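Local coordinates for putative sugar binding protein (Bacteroides vulgatus ATCC 8482, PDB 3KEZ) that probably binds sugars or other nutrients at the outer membrane, as a SusD-family protein, and carries a bound calcium ion, at residues 214-219 against 346-351; 231-236 against 336-341. All blocks are in the same frame, centred on the assembly; numbering follows the deposited sequence.

Contact 1. Residues 214-219 against 346-351; sequences EALTMA and EAAVQT
L216 reaches across from helix 212-229 and lies against A347, A348 and T351 at the C-terminal end of helix 337-350. Its CB starts the contact, 3.6 Å from the CB of A347. The same methyl of A347 also sits 3.6 Å from the backbone N of L216, so it presses on main chain as well as side chain. From CB the leucine runs with CG anti to its backbone N (chi1 -178°), which carries the two methyls out over the last turn of the other helix. There they part. CD1 comes to 4.0 Å from the backbone N of A348 and stays in loose contact with the CB of that residue. CD2 goes to the hydroxyl of T351, with 4.2 Å between CD2 and OG1.

The two helix axes run roughly antiparallel, at 144°, and come within 8.6 Å of each other. Small residues allow this spacing: just before L216, A215 meets the same A347 methyl, CB to CB at 4.0 Å. This is helix-to-helix packing in the alpha-helical, TPR-related part of a SusD-family fold, away from the calcium site. Helix 195-209 touches A215 through Y206 and L207, and helix 354-368 brings K356 to L216 and A348.

T351 is the first residue to leave helical geometry. Its OG1 sits between the backbone N and the carbonyl carbon and turns back to donate a 2.8 Å hydrogen bond to the A347 O, tilted 22° from the carbonyl plane. With an alanine at T351, the A347 carbonyl would probably lose this side-chain hydrogen bond and keep the weak one from the backbone N of residue 351, and the hydroxyl that CD2 of L216 touches would be gone.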
loop_
_atom_site.group_PDB
_atom_site.type_symbol
_atom_site.label_atom_id
_atom_site.label_comp_id
_atom_site.label_asym_id
_atom_site.label_seq_id
_atom_site.Cartn_x
_atom_site.Cartn_y
_atom_site.Cartn_z
ATOM N N GLU A 214 -7.081 -3.016 -18.708
ATOM C CA GLU A 214 -7.924 -2.464 -17.669
ATOM C C GLU A 214 -7.051 -1.661 -16.667
ATOM O O GLU A 214 -7.459 -0.579 -16.209
ATOM C CB GLU A 214 -8.660 -3.614 -16.953
ATOM C CG GLU A 214 -9.677 -4.361 -17.840
ATOM C CD GLU A 214 -9.094 -5.508 -18.707
ATOM O OE1 GLU A 214 -7.845 -5.736 -18.789
ATOM O OE2 GLU A 214 -9.921 -6.198 -19.354
ATOM N N ALA A 215 -5.865 -2.174 -16.331
ATOM C CA ALA A 215 -4.927 -1.405 -15.518
ATOM C C ALA A 215 -4.675 -0.021 -16.175
ATOM O O ALA A 215 -4.721 1.009 -15.510
ATOM C CB ALA A 215 -3.637 -2.113 -15.349
ATOM N N LEU A 216 -4.416 -0.023 -17.483
ATOM C CA LEU A 216 -4.045 1.198 -18.186
ATOM C C LEU A 216 -5.166 2.194 -18.210
ATOM O O LEU A 216 -4.965 3.389 -17.919
ATOM C CB LEU A 216 -3.643 0.901 -19.611
ATOM C CG LEU A 216 -3.192 2.121 -20.429
ATOM C CD1 LEU A 216 -1.956 2.796 -19.822
ATOM C CD2 LEU A 216 -2.876 1.671 -21.875
ATOM N N THR A 217 -6.369 1.714 -18.528
ATOM C CA THR A 217 -7.534 2.592 -18.561
ATOM C C THR A 217 -7.766 3.240 -17.222
ATOM O O THR A 217 -8.030 4.464 -17.146
ATOM C CB THR A 217 -8.800 1.857 -19.008
ATOM O OG1 THR A 217 -8.550 1.368 -20.318
ATOM C CG2 THR A 217 -10.073 2.809 -19.012
HETATM N N MSE A 218 -7.692 2.448 -16.166
HETATM C CA MSE A 218 -7.991 3.007 -14.833
HETATM C C MSE A 218 -6.891 4.007 -14.381
HETATM O O MSE A 218 -7.221 5.042 -13.780
HETATM C CB MSE A 218 -8.179 1.928 -13.762
HETATM C CG MSE A 218 -9.481 1.198 -13.793
HETATM SE SE MSE A 218 -10.965 2.380 -13.328
HETATM C CE MSE A 218 -12.354 1.244 -14.025
ATOM N N ALA A 219 -5.613 3.696 -14.643
ATOM C CA ALA A 219 -4.516 4.617 -14.265
ATOM C C ALA A 219 -4.609 5.934 -15.023
ATOM O O ALA A 219 -4.500 7.035 -14.423
ATOM C CB ALA A 219 -3.155 3.955 -14.457
ATOM N N GLU A 346 3.692 1.029 -16.616
ATOM C CA GLU A 346 3.789 -0.423 -16.632
ATOM C C GLU A 346 2.767 -1.066 -17.590
ATOM O O GLU A 346 3.128 -1.866 -18.454
ATOM C CB GLU A 346 3.662 -1.000 -15.218
ATOM C CG GLU A 346 3.783 -2.516 -15.191
ATOM C CD GLU A 346 3.700 -3.142 -13.781
ATOM O OE1 GLU A 346 4.008 -2.487 -12.765
ATOM O OE2 GLU A 346 3.322 -4.328 -13.705
ATOM N N ALA A 347 1.510 -0.650 -17.476
ATOM C CA ALA A 347 0.447 -1.188 -18.327
ATOM C C ALA A 347 0.678 -0.838 -19.807
ATOM O O ALA A 347 0.364 -1.640 -20.677
ATOM C CB ALA A 347 -0.925 -0.683 -17.866
ATOM N N ALA A 348 1.223 0.350 -20.084
ATOM C CA ALA A 348 1.593 0.730 -21.444
ATOM C C ALA A 348 2.666 -0.217 -22.009
ATOM O O ALA A 348 2.538 -0.704 -23.153
ATOM C CB ALA A 348 2.082 2.181 -21.496
ATOM N N VAL A 349 3.696 -0.489 -21.215
ATOM C CA VAL A 349 4.764 -1.399 -21.640
ATOM C C VAL A 349 4.160 -2.753 -21.936
ATOM O O VAL A 349 4.395 -3.343 -23.001
ATOM C CB VAL A 349 5.837 -1.559 -20.553
ATOM C CG1 VAL A 349 6.765 -2.810 -20.888
ATOM C CG2 VAL A 349 6.662 -0.266 -20.459
ATOM N N GLN A 350 3.343 -3.238 -21.002
ATOM C CA GLN A 350 2.794 -4.572 -21.095
ATOM C C GLN A 350 1.756 -4.720 -22.215
ATOM O O GLN A 350 1.503 -5.826 -22.647
ATOM C CB GLN A 350 2.285 -5.054 -19.737
ATOM C CG GLN A 350 3.342 -5.146 -18.682
ATOM C CD GLN A 350 4.251 -6.376 -18.840
ATOM O OE1 GLN A 350 4.800 -6.609 -19.897
ATOM N NE2 GLN A 350 4.391 -7.146 -17.794
ATOM N N THR A 351 1.207 -3.614 -22.732
ATOM C CA THR A 351 0.311 -3.659 -23.887
ATOM C C THR A 351 0.980 -3.206 -25.193
ATOM O O THR A 351 0.332 -3.086 -26.221
ATOM C CB THR A 351 -0.933 -2.813 -23.633
ATOM O OG1 THR A 351 -0.553 -1.479 -23.304
ATOM C CG2 THR A 351 -1.775 -3.403 -22.473
#

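Contact 2. Residues 231-236 against 336-341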
loop_
_atom_site.group_PDB
_atom_site.type_symbol
_atom_site.label_atom_id
_atom_site.label_comp_id
_atom_site.label_asym_id
_atom_site.label_seq_id
_atom_site.Cartn_x
_atom_site.Cartn_y
_atom_site.Cartn_z
ATOM N N TYR A 231 -5.106 18.135 -8.173
ATOM C CA TYR A 231 -3.963 17.380 -7.711
ATOM C C TYR A 231 -2.872 17.485 -8.778
ATOM O O TYR A 231 -3.135 17.643 -9.952
ATOM C CB TYR A 231 -4.331 15.919 -7.488
ATOM C CG TYR A 231 -5.371 15.600 -6.428
ATOM C CD1 TYR A 231 -6.726 15.531 -6.757
ATOM C CD2 TYR A 231 -5.003 15.276 -5.119
ATOM C CE1 TYR A 231 -7.699 15.173 -5.807
ATOM C CE2 TYR A 231 -5.974 14.918 -4.153
ATOM C CZ TYR A 231 -7.308 14.858 -4.508
ATOM O OH TYR A 231 -8.263 14.511 -3.597
ATOM N N ALA A 232 -1.623 17.445 -8.360
ATOM C CA ALA A 232 -0.539 17.524 -9.301
ATOM C C ALA A 232 0.635 16.845 -8.634
ATOM O O ALA A 232 0.775 16.884 -7.407
ATOM C CB ALA A 232 -0.238 19.004 -9.685
ATOM N N LEU A 233 1.453 16.179 -9.435
ATOM C CA LEU A 233 2.710 15.636 -8.966
ATOM C C LEU A 233 3.500 16.753 -8.284
ATOM O O LEU A 233 3.583 17.894 -8.784
ATOM C CB LEU A 233 3.530 15.062 -10.133
ATOM C CG LEU A 233 3.058 13.791 -10.870
ATOM C CD1 LEU A 233 4.060 13.459 -12.036
ATOM C CD2 LEU A 233 2.905 12.651 -9.928
ATOM N N TRP A 234 4.055 16.429 -7.126
ATOM C CA TRP A 234 4.962 17.355 -6.429
ATOM C C TRP A 234 6.117 17.731 -7.344
ATOM O O TRP A 234 6.756 16.854 -7.927
ATOM C CB TRP A 234 5.515 16.701 -5.149
ATOM C CG TRP A 234 4.518 16.584 -4.031
ATOM C CD1 TRP A 234 3.540 17.490 -3.687
ATOM C CD2 TRP A 234 4.418 15.525 -3.101
ATOM N NE1 TRP A 234 2.824 17.023 -2.599
ATOM C CE2 TRP A 234 3.341 15.813 -2.233
ATOM C CE3 TRP A 234 5.110 14.319 -2.928
ATOM C CZ2 TRP A 234 2.974 14.967 -1.217
ATOM C CZ3 TRP A 234 4.736 13.502 -1.918
ATOM C CH2 TRP A 234 3.687 13.824 -1.071
ATOM N N THR A 235 6.400 19.023 -7.473
ATOM C CA THR A 235 7.525 19.462 -8.295
ATOM C C THR A 235 8.862 18.964 -7.723
ATOM O O THR A 235 8.964 18.564 -6.553
ATOM C CB THR A 235 7.603 20.983 -8.408
ATOM O OG1 THR A 235 7.924 21.520 -7.123
ATOM C CG2 THR A 235 6.265 21.587 -8.905
ATOM N N ASN A 236 9.885 18.987 -8.558
ATOM C CA ASN A 236 11.252 18.696 -8.103
ATOM C C ASN A 236 11.611 19.559 -6.885
ATOM O O ASN A 236 12.147 19.073 -5.907
ATOM C CB ASN A 236 12.208 18.941 -9.267
ATOM C CG ASN A 236 13.637 18.725 -8.917
ATOM O OD1 ASN A 236 14.338 19.687 -8.568
ATOM N ND2 ASN A 236 14.114 17.482 -9.046
ATOM N N ARG A 336 -0.744 7.714 -3.838
ATOM C CA ARG A 336 -0.216 8.910 -4.457
ATOM C C ARG A 336 -0.408 8.933 -5.975
ATOM O O ARG A 336 -0.293 7.880 -6.625
ATOM C CB ARG A 336 1.291 9.005 -4.184
ATOM C CG ARG A 336 1.645 9.219 -2.726
ATOM C CD ARG A 336 3.000 9.899 -2.576
ATOM N NE ARG A 336 4.118 9.013 -2.868
ATOM C CZ ARG A 336 5.092 9.199 -3.772
ATOM N NH1 ARG A 336 5.106 10.240 -4.583
ATOM N NH2 ARG A 336 6.070 8.300 -3.873
ATOM N N LEU A 337 -0.636 10.136 -6.530
ATOM C CA LEU A 337 -0.705 10.318 -7.983
ATOM C C LEU A 337 0.506 9.753 -8.727
ATOM O O LEU A 337 0.345 9.232 -9.828
ATOM C CB LEU A 337 -0.866 11.764 -8.359
ATOM C CG LEU A 337 -1.217 12.073 -9.802
ATOM C CD1 LEU A 337 -2.584 11.456 -10.270
ATOM C CD2 LEU A 337 -1.251 13.611 -9.958
ATOM N N SER A 338 1.697 9.815 -8.116
ATOM C CA SER A 338 2.907 9.237 -8.704
ATOM C C SER A 338 2.711 7.756 -9.040
ATOM O O SER A 338 3.212 7.300 -10.053
ATOM C CB SER A 338 4.136 9.405 -7.773
ATOM O OG SER A 338 4.601 10.734 -7.667
ATOM N N GLU A 339 1.986 7.009 -8.188
ATOM C CA GLU A 339 1.708 5.602 -8.468
ATOM C C GLU A 339 0.777 5.449 -9.689
ATOM O O GLU A 339 0.998 4.528 -10.500
ATOM C CB GLU A 339 1.156 4.801 -7.269
ATOM C CG GLU A 339 1.055 3.274 -7.587
ATOM C CD GLU A 339 0.153 2.492 -6.675
ATOM O OE1 GLU A 339 -0.266 3.042 -5.640
ATOM O OE2 GLU A 339 -0.111 1.284 -6.964
ATOM N N ALA A 340 -0.236 6.301 -9.847
ATOM C CA ALA A 340 -1.046 6.207 -11.068
ATOM C C ALA A 340 -0.157 6.352 -12.285
ATOM O O ALA A 340 -0.320 5.579 -13.225
ATOM C CB ALA A 340 -2.225 7.180 -11.121
ATOM N N TYR A 341 0.801 7.284 -12.271
ATOM C CA TYR A 341 1.721 7.435 -13.414
ATOM C C TYR A 341 2.518 6.145 -13.675
ATOM O O TYR A 341 2.635 5.716 -14.809
ATOM C CB TYR A 341 2.681 8.606 -13.228
ATOM C CG TYR A 341 2.115 9.917 -13.687
ATOM C CD1 TYR A 341 1.216 10.625 -12.883
ATOM C CD2 TYR A 341 2.505 10.477 -14.888
ATOM C CE1 TYR A 341 0.658 11.824 -13.326
ATOM C CE2 TYR A 341 1.993 11.676 -15.324
ATOM C CZ TYR A 341 1.057 12.343 -14.544
ATOM O OH TYR A 341 0.544 13.545 -14.962
#
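R336 and W234 open the contact, at the N-cap of helix 337-350. The CD of R336 lies 4.1 Å from CZ3 of W234, approaching the indole obliquely. The indole and guanidinium planes are nearly parallel, 7° apart. The charged end is held by E395, E254 and E391 through salt bridges.

L337 follows. Its CG is anti to the backbone N (chi1 -169°), which sends CD2 to the main chain of the loop, 3.8 Å from the backbone N of L233. CD2 of L233 in turn lies 4.2 Å from CG of L337.

S338 meets the same leucine methyl. Its OG is 3.4 Å from CD2 of L233, while its hydroxyl is hydrogen-bonded to E254 and R367. The apolar methyl therefore rests beside a polar group that has its partners in other parts of the chain.

One turn on from L337, Y341 presents a ring face to L233. CD1 of L233 sits over the ring centre of Y341, 4.0 Å from the centroid and 10° off the normal, a CH-pi contact. The phenol OH is hydrogen-bonded to E227 of helix 212-229.

L233 is thus wedged among L337, S338 and Y341, with I364 and R367 of helix 354-368 also against it. E254 ties both sides together, since it also accepts from the backbone N of W234. The contact packs the loop after helix 212-229 onto the start of a helix in the helical SusD-family fold, with W234 about 9 Å from the calcium ligand N331, side chain to side chain.

In the fold
Going from the N terminus, the chain passes through a series of helices before helix 212-229, where residues 214-219 give one half of contact 1. The helix then ends in the loop 231-236, the first half of contact 2. About a hundred residues follow, including the calcium ligands and several short strands, before the chain returns in helix 337-350. Its start, 336-341, closes contact 2; its end, 346-351, closes contact 1. The smaller loop therefore lies within the larger one. Their centres are about 17 Å apart, and they touch where A219 CB meets A340 O at 3.5 Å. Together they fix helix 337-350 against helix 212-229 and the loop that follows it.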